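Fatty acid multifunctional protein (atmfp2) (Arabidopsis thaliana, PDB 2WTB) catalyses successive steps of peroxisomal fatty acid beta-oxidation during seed germination, joining enoyl-CoA hydratase and NAD-dependent 3-hydroxyacyl-CoA dehydrogenase activities in one chain. Local coordinates at residues Ile628-Phe633 against Asp688-Ala693; Arg641-Gly646 against Cys701-Glu706; Tyr682-Leu687 against Arg707-Val712. One frame throughout, in Å; residues are numbered along the deposited sequence.

Interaction 1. Residues Ile628-Phe633 against Asp688-Ala693; sequences IEMTFF and DEWSKA
Trp690 reaches from helix 680-694 to helix 624-644 and meets Glu629, Met630 and Phe633 with its indole. The two short helical segments run at 89° to each other, their axes still 12.0 Å apart at closest approach, so the gap is spanned by the indole, which reaches the backbone of the other helix. Its six-membered ring lies nearest helix 624-644.

The face contacts belong to Met630. Its CG lies over the benzene half of the indole, 3.7 Å from the centroid of that ring and 23° from its normal, which is a CH-pi contact. Further along the same side chain, SD stands above the five-membered ring at 4.6 Å from the centroid, a more distant Met-aromatic contact. A bend at chi3 (70°) turns the terminal methyl back toward the indole, where CE lies about equally far from Trp690 CD2 and CE2. One thioether chain thus spans both rings.

Contacts at the rim are of another kind. The backbone O of Glu629 comes within 3.4 Å of Trp690 CH2 near the ring plane, and Phe633 CB approaches CZ3 at 4.1 Å, also at the edge. Glu629 adds its CB, while its carboxylate turns to the Tyr682 hydroxyl, OE1 in a hydrogen bond and OE2 about as close. Leu512 of helix 498-514 touches Met630 as well.

No hydrogen bond links the two segments. This joint between helices of the C-terminal, dehydrogenase-bearing region therefore rests on dispersion and on the polarisable sulfur and indole. The Glu629 carbonyl oxygen already takes the Phe633 N-H within its helix, and its place at the indole would suit the slightly positive C-H rim.

Interaction 2. Residues Arg641-Gly646 against Cys701-Glu706; sequences RVFAEG and CAFLAE
Backbone proximity in this contact falls at two points: Arg641 and Cys701 have CA atoms 6.7 Å apart, and Ala644 and Phe703 come slightly nearer. Segment 641-646 carries the end of helix 624-644 and leaves it through a Schellman motif at Gly646, whose phi is positive (86°); segment 701-706 starts helix 702-710, with Cys701 at its N-cap. The end of one helix thus lies against the start of another.

Arg641 runs extended from CG to NE and passes alongside Cys701. One face of its guanidinium is laid over Cys701 CB, with NE 3.5 Å from that carbon, while CG touches SG at 3.6 Å. The charge itself is engaged elsewhere, since NH1 forms a salt bridge with Glu638.

Farther along, Ala644 CB packs against Phe703 CB at 3.7 Å and lies equally close to CG and CD1 at the base of the ring. Phe703, with CG anti to N (chi1 175°), carries its CZ to the edge of the Phe643 ring, 3.8 Å from CD2. The planes stand at 87°, the centroids 5.9 Å apart.

Between the two segments themselves there is apolar contact and the guanidinium face but no hydrogen bond, leaving NH1 to Glu638. A polar tie to the same helix lies just beside them, where Cys701 N is hydrogen-bonded to Asn637 OD1.

Interaction 3. Residues Tyr682-Leu687 against Arg707-Val712; sequences YIYSRL and RGSKGV
Tyr684 meets two consecutive residues of helix 702-710 across the two segments, Gly708 and Ser709. Its CG stands anti to the backbone N (chi1 172°), which directs the ring along the flank of the opposing helix toward Ser709.

At the root of the side chain, Tyr684 CB rests on Gly708 CA at 4.0 Å. Gly708 has no side chain to hold the helices apart, allowing the CA atoms of Tyr684 and Gly708 to come within 5.4 Å.

Farther out, Ser709 OG approaches the ring obliquely, 3.4 Å from CE2 and 3.8 Å from CZ. The two hydroxyls are near each other, Tyr684 OH lying 4.0 Å from Ser709 OG, yet no hydrogen bond joins them. Ser709 OG is instead bonded to the carbonyl O of Ala705, one turn back in its own helix. Ala705 and Leu704 also touch the tyrosine.

The contact therefore depends on van der Waals fit between an aromatic side chain and the side-chain-free surface at Gly708, with the serine hydroxyl meeting the ring while its polar need is met within its own helix.

In the fold
The three contacts tie helices 624-644, 680-694 and 702-710 together pairwise: interaction 1 joins the first two, interaction 2 the first and third, interaction 3 the second and third. Interaction 1 is buried and centres on an indole and a thioether; interaction 2 lies at the surface, where an arginine lies on a cysteine and two phenylalanine rings meet; interaction 3 is partly buried and the smallest in area, 116 Å² against 190 and 252 Å². Leu704 packs on Tyr684 and Leu687, connecting interactions 2 and 3, whereas Phe633 on Ile683 and Glu629 with Tyr682 connect 1 and 3. Interactions 1 and 2 do not touch, their centres about 17 Å apart, though both use helix 624-644.

Interaction 1. Residues Ile628-Phe633 against Asp688-Ala693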
# COMPACT_ATOMS: atom_id res chain seq x y z
N ILE A 628 -10.97 17.72 -13.84
CA ILE A 628 -10.49 17.18 -12.58
C ILE A 628 -11.01 17.98 -11.40
O ILE A 628 -11.54 17.42 -10.44
CB ILE A 628 -8.95 17.14 -12.54
CG1 ILE A 628 -8.42 16.12 -13.56
CG2 ILE A 628 -8.45 16.79 -11.15
CD1 ILE A 628 -6.92 16.19 -13.77
N GLU A 629 -10.88 19.30 -11.47
CA GLU A 629 -11.26 20.17 -10.36
C GLU A 629 -12.75 20.12 -10.03
O GLU A 629 -13.14 20.23 -8.87
CB GLU A 629 -10.80 21.61 -10.60
CG GLU A 629 -9.31 21.81 -10.40
CD GLU A 629 -8.94 23.27 -10.16
OE1 GLU A 629 -9.81 24.14 -10.35
OE2 GLU A 629 -7.79 23.53 -9.77
N MET A 630 -13.59 19.96 -11.05
CA MET A 630 -15.03 19.91 -10.85
C MET A 630 -15.50 18.51 -10.44
O MET A 630 -16.62 18.33 -9.98
CB MET A 630 -15.78 20.37 -12.10
CG MET A 630 -15.50 21.81 -12.50
SD MET A 630 -16.66 22.43 -13.74
CE MET A 630 -18.16 22.55 -12.77
N THR A 631 -14.62 17.53 -10.62
CA THR A 631 -14.97 16.15 -10.33
C THR A 631 -14.42 15.71 -8.97
O THR A 631 -14.95 14.79 -8.34
CB THR A 631 -14.45 15.20 -11.43
OG1 THR A 631 -15.08 15.53 -12.67
CG2 THR A 631 -14.75 13.75 -11.09
N PHE A 632 -13.36 16.38 -8.51
CA PHE A 632 -12.67 15.96 -7.30
C PHE A 632 -12.88 16.88 -6.10
O PHE A 632 -12.87 16.43 -4.95
CB PHE A 632 -11.18 15.78 -7.57
CG PHE A 632 -10.84 14.45 -8.18
CD1 PHE A 632 -10.75 13.32 -7.39
CD2 PHE A 632 -10.62 14.33 -9.53
CE1 PHE A 632 -10.45 12.10 -7.95
CE2 PHE A 632 -10.32 13.11 -10.10
CZ PHE A 632 -10.23 11.99 -9.31
N PHE A 633 -13.07 18.17 -6.36
CA PHE A 633 -13.32 19.12 -5.28
C PHE A 633 -14.60 18.79 -4.52
O PHE A 633 -14.65 18.94 -3.29
CB PHE A 633 -13.34 20.55 -5.82
CG PHE A 633 -11.97 21.14 -6.01
CD1 PHE A 633 -10.89 20.32 -6.30
CD2 PHE A 633 -11.77 22.51 -5.92
CE1 PHE A 633 -9.63 20.86 -6.48
CE2 PHE A 633 -10.51 23.05 -6.10
CZ PHE A 633 -9.44 22.22 -6.38
N ASP A 688 -17.41 27.57 -4.33
CA ASP A 688 -18.53 28.47 -4.10
C ASP A 688 -19.01 29.08 -5.42
O ASP A 688 -20.21 29.24 -5.64
CB ASP A 688 -18.15 29.59 -3.12
CG ASP A 688 -19.32 30.46 -2.75
OD1 ASP A 688 -20.47 30.07 -3.04
OD2 ASP A 688 -19.10 31.54 -2.15
N GLU A 689 -18.05 29.42 -6.28
CA GLU A 689 -18.38 29.96 -7.60
C GLU A 689 -19.29 29.01 -8.35
O GLU A 689 -20.17 29.43 -9.10
CB GLU A 689 -17.11 30.23 -8.41
CG GLU A 689 -16.23 31.33 -7.84
N TRP A 690 -19.08 27.71 -8.15
CA TRP A 690 -19.90 26.70 -8.81
C TRP A 690 -21.25 26.54 -8.13
O TRP A 690 -22.27 26.34 -8.79
CB TRP A 690 -19.17 25.36 -8.85
CG TRP A 690 -17.88 25.41 -9.60
CD1 TRP A 690 -17.57 26.23 -10.64
CD2 TRP A 690 -16.73 24.58 -9.39
NE1 TRP A 690 -16.29 25.98 -11.08
CE2 TRP A 690 -15.75 24.96 -10.33
CE3 TRP A 690 -16.43 23.55 -8.49
CZ2 TRP A 690 -14.50 24.36 -10.40
CZ3 TRP A 690 -15.18 22.95 -8.56
CH2 TRP A 690 -14.23 23.36 -9.50
N SER A 691 -21.25 26.62 -6.80
CA SER A 691 -22.49 26.53 -6.04
C SER A 691 -23.45 27.64 -6.47
O SER A 691 -24.65 27.42 -6.59
CB SER A 691 -22.21 26.64 -4.54
OG SER A 691 -23.41 26.54 -3.79
N LYS A 692 -22.90 28.83 -6.69
CA LYS A 692 -23.70 29.98 -7.11
C LYS A 692 -23.83 30.04 -8.62
O LYS A 692 -24.00 31.12 -9.19
CB LYS A 692 -23.06 31.28 -6.61
CG LYS A 692 -22.90 31.37 -5.10
CD LYS A 692 -22.18 32.65 -4.70
CE LYS A 692 -22.02 32.75 -3.19
NZ LYS A 692 -21.24 33.96 -2.81
N ALA A 693 -23.76 28.89 -9.28
CA ALA A 693 -23.83 28.85 -10.74
C ALA A 693 -24.28 27.50 -11.29
O ALA A 693 -24.45 27.35 -12.50
CB ALA A 693 -22.48 29.24 -11.33

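Interaction 2. Residues Arg641-Gly646 against Cys701-Glu706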
# COMPACT_ATOMS: atom_id res chain seq x y z
N ARG A 641 -16.90 16.59 5.22
CA ARG A 641 -18.10 16.24 5.97
C ARG A 641 -17.82 14.99 6.80
O ARG A 641 -18.11 14.94 8.00
CB ARG A 641 -19.27 15.98 5.03
CG ARG A 641 -19.71 17.19 4.22
CD ARG A 641 -21.03 16.91 3.50
NE ARG A 641 -21.57 18.09 2.83
CZ ARG A 641 -21.39 18.37 1.55
NH1 ARG A 641 -20.67 17.56 0.78
NH2 ARG A 641 -21.93 19.47 1.03
N VAL A 642 -17.27 13.97 6.15
CA VAL A 642 -16.91 12.72 6.81
C VAL A 642 -15.92 12.96 7.94
O VAL A 642 -16.07 12.40 9.03
CB VAL A 642 -16.32 11.71 5.81
CG1 VAL A 642 -15.55 10.62 6.55
CG2 VAL A 642 -17.41 11.12 4.94
N PHE A 643 -14.92 13.78 7.69
CA PHE A 643 -13.89 14.06 8.68
C PHE A 643 -14.43 14.88 9.84
O PHE A 643 -14.09 14.63 11.00
CB PHE A 643 -12.71 14.78 8.03
CG PHE A 643 -11.60 15.10 8.98
CD1 PHE A 643 -11.08 14.13 9.81
CD2 PHE A 643 -11.06 16.38 9.03
CE1 PHE A 643 -10.05 14.42 10.69
CE2 PHE A 643 -10.03 16.67 9.90
CZ PHE A 643 -9.53 15.69 10.73
N ALA A 644 -15.26 15.86 9.53
CA ALA A 644 -15.83 16.74 10.54
C ALA A 644 -16.83 16.00 11.43
O ALA A 644 -16.82 16.15 12.65
CB ALA A 644 -16.49 17.94 9.89
N GLU A 645 -17.69 15.21 10.80
CA GLU A 645 -18.72 14.47 11.52
C GLU A 645 -18.13 13.43 12.47
O GLU A 645 -18.85 12.85 13.29
CB GLU A 645 -19.68 13.80 10.54
CG GLU A 645 -20.57 14.78 9.79
CD GLU A 645 -21.36 14.11 8.70
OE1 GLU A 645 -21.33 12.86 8.62
OE2 GLU A 645 -22.02 14.82 7.91
N GLY A 646 -16.83 13.19 12.35
CA GLY A 646 -16.16 12.22 13.20
C GLY A 646 -16.25 10.81 12.65
O GLY A 646 -15.83 9.85 13.31
N CYS A 701 -19.33 22.61 2.41
CA CYS A 701 -19.89 22.26 3.71
C CYS A 701 -19.28 23.14 4.80
O CYS A 701 -18.15 23.61 4.66
CB CYS A 701 -19.65 20.78 4.02
SG CYS A 701 -17.93 20.36 4.40
N ALA A 702 -20.04 23.37 5.86
CA ALA A 702 -19.64 24.26 6.95
C ALA A 702 -18.16 24.14 7.33
O ALA A 702 -17.47 25.14 7.50
CB ALA A 702 -20.53 24.05 8.17
N PHE A 703 -17.69 22.90 7.47
CA PHE A 703 -16.31 22.64 7.85
C PHE A 703 -15.32 23.24 6.85
O PHE A 703 -14.37 23.92 7.23
CB PHE A 703 -16.07 21.14 8.02
CG PHE A 703 -14.64 20.77 8.29
CD1 PHE A 703 -14.13 20.82 9.57
CD2 PHE A 703 -13.81 20.37 7.26
CE1 PHE A 703 -12.81 20.48 9.83
CE2 PHE A 703 -12.49 20.02 7.50
CZ PHE A 703 -11.99 20.08 8.79
N LEU A 704 -15.54 22.97 5.56
CA LEU A 704 -14.65 23.46 4.52
C LEU A 704 -14.68 24.98 4.43
O LEU A 704 -13.64 25.63 4.32
CB LEU A 704 -15.02 22.85 3.16
CG LEU A 704 -13.94 22.83 2.07
CD1 LEU A 704 -14.40 22.01 0.88
CD2 LEU A 704 -13.55 24.23 1.63
N ALA A 705 -15.88 25.54 4.48
CA ALA A 705 -16.06 26.99 4.36
C ALA A 705 -15.33 27.74 5.47
O ALA A 705 -14.56 28.66 5.20
CB ALA A 705 -17.54 27.34 4.35
N GLU A 706 -15.58 27.34 6.71
CA GLU A 706 -15.00 28.02 7.86
C GLU A 706 -13.48 27.96 7.84
O GLU A 706 -12.80 28.91 8.23
CB GLU A 706 -15.55 27.42 9.16
CG GLU A 706 -15.91 28.45 10.23
CD GLU A 706 -14.71 29.20 10.77
OE1 GLU A 706 -13.61 28.61 10.83
OE2 GLU A 706 -14.87 30.38 11.14

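Interaction 3. Residues Tyr682-Leu687 against Arg707-Val712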
# COMPACT_ATOMS: atom_id res chain seq x y z
N TYR A 682 -8.43 28.27 -1.93
CA TYR A 682 -8.69 28.06 -3.35
C TYR A 682 -9.90 27.15 -3.55
O TYR A 682 -10.89 27.54 -4.16
CB TYR A 682 -7.46 27.46 -4.03
CG TYR A 682 -7.64 27.21 -5.51
CD1 TYR A 682 -7.21 28.13 -6.45
CD2 TYR A 682 -8.24 26.04 -5.96
CE1 TYR A 682 -7.37 27.90 -7.81
CE2 TYR A 682 -8.41 25.79 -7.31
CZ TYR A 682 -7.97 26.73 -8.23
OH TYR A 682 -8.14 26.49 -9.57
N ILE A 683 -9.80 25.93 -3.04
CA ILE A 683 -10.88 24.95 -3.14
C ILE A 683 -12.22 25.54 -2.71
O ILE A 683 -13.25 25.30 -3.34
CB ILE A 683 -10.58 23.68 -2.31
CG1 ILE A 683 -9.31 23.01 -2.81
CG2 ILE A 683 -11.75 22.71 -2.37
CD1 ILE A 683 -8.99 21.70 -2.11
N TYR A 684 -12.19 26.32 -1.63
CA TYR A 684 -13.39 26.99 -1.14
C TYR A 684 -13.91 28.00 -2.15
O TYR A 684 -15.05 27.91 -2.61
CB TYR A 684 -13.10 27.68 0.20
CG TYR A 684 -14.21 28.57 0.71
CD1 TYR A 684 -15.45 28.04 1.05
CD2 TYR A 684 -14.02 29.93 0.87
CE1 TYR A 684 -16.46 28.84 1.53
CE2 TYR A 684 -15.03 30.75 1.35
CZ TYR A 684 -16.25 30.20 1.67
OH TYR A 684 -17.26 31.00 2.15
N SER A 685 -13.06 28.97 -2.50
CA SER A 685 -13.43 30.02 -3.44
C SER A 685 -13.96 29.46 -4.75
O SER A 685 -14.92 29.99 -5.32
CB SER A 685 -12.23 30.93 -3.71
OG SER A 685 -12.53 31.90 -4.70
N ARG A 686 -13.33 28.39 -5.23
CA ARG A 686 -13.71 27.78 -6.50
C ARG A 686 -15.00 26.97 -6.37
O ARG A 686 -15.81 26.93 -7.29
CB ARG A 686 -12.58 26.88 -7.01
CG ARG A 686 -12.77 26.37 -8.43
CD ARG A 686 -12.22 27.34 -9.47
NE ARG A 686 -12.90 28.63 -9.44
CZ ARG A 686 -12.41 29.72 -8.86
NH1 ARG A 686 -11.23 29.68 -8.26
NH2 ARG A 686 -13.10 30.86 -8.88
N LEU A 687 -15.19 26.35 -5.21
CA LEU A 687 -16.34 25.49 -4.97
C LEU A 687 -17.60 26.31 -4.72
O LEU A 687 -18.72 25.82 -4.88
CB LEU A 687 -16.07 24.55 -3.79
CG LEU A 687 -16.71 23.16 -3.79
CD1 LEU A 687 -16.85 22.60 -5.20
CD2 LEU A 687 -15.89 22.21 -2.92
N ARG A 707 -12.94 26.83 7.38
CA ARG A 707 -11.49 26.65 7.32
C ARG A 707 -10.88 27.31 6.08
O ARG A 707 -9.76 27.82 6.13
CB ARG A 707 -11.12 25.17 7.36
CG ARG A 707 -11.24 24.54 8.73
CD ARG A 707 -10.49 23.22 8.80
NE ARG A 707 -10.45 22.69 10.16
CZ ARG A 707 -9.73 21.64 10.53
NH1 ARG A 707 -9.00 20.99 9.63
NH2 ARG A 707 -9.75 21.22 11.79
N GLY A 708 -11.62 27.28 4.98
CA GLY A 708 -11.14 27.83 3.73
C GLY A 708 -10.91 29.33 3.79
O GLY A 708 -9.92 29.85 3.27
N SER A 709 -11.84 30.03 4.43
CA SER A 709 -11.75 31.48 4.56
C SER A 709 -10.51 31.90 5.33
O SER A 709 -9.83 32.86 4.96
CB SER A 709 -13.00 32.03 5.25
OG SER A 709 -14.17 31.65 4.55
N LYS A 710 -10.20 31.17 6.40
CA LYS A 710 -9.04 31.47 7.23
C LYS A 710 -7.76 30.96 6.59
O LYS A 710 -6.66 31.24 7.07
CB LYS A 710 -9.21 30.87 8.62
CG LYS A 710 -10.49 31.30 9.33
N GLY A 711 -7.90 30.21 5.50
CA GLY A 711 -6.76 29.67 4.78
C GLY A 711 -5.98 28.64 5.56
O GLY A 711 -4.81 28.39 5.29
N VAL A 712 -6.64 28.02 6.54
CA VAL A 712 -6.01 27.02 7.39
C VAL A 712 -6.07 25.63 6.74
O VAL A 712 -6.80 25.41 5.78
CB VAL A 712 -6.66 26.96 8.78
CG1 VAL A 712 -6.44 28.27 9.52
CG2 VAL A 712 -8.15 26.66 8.66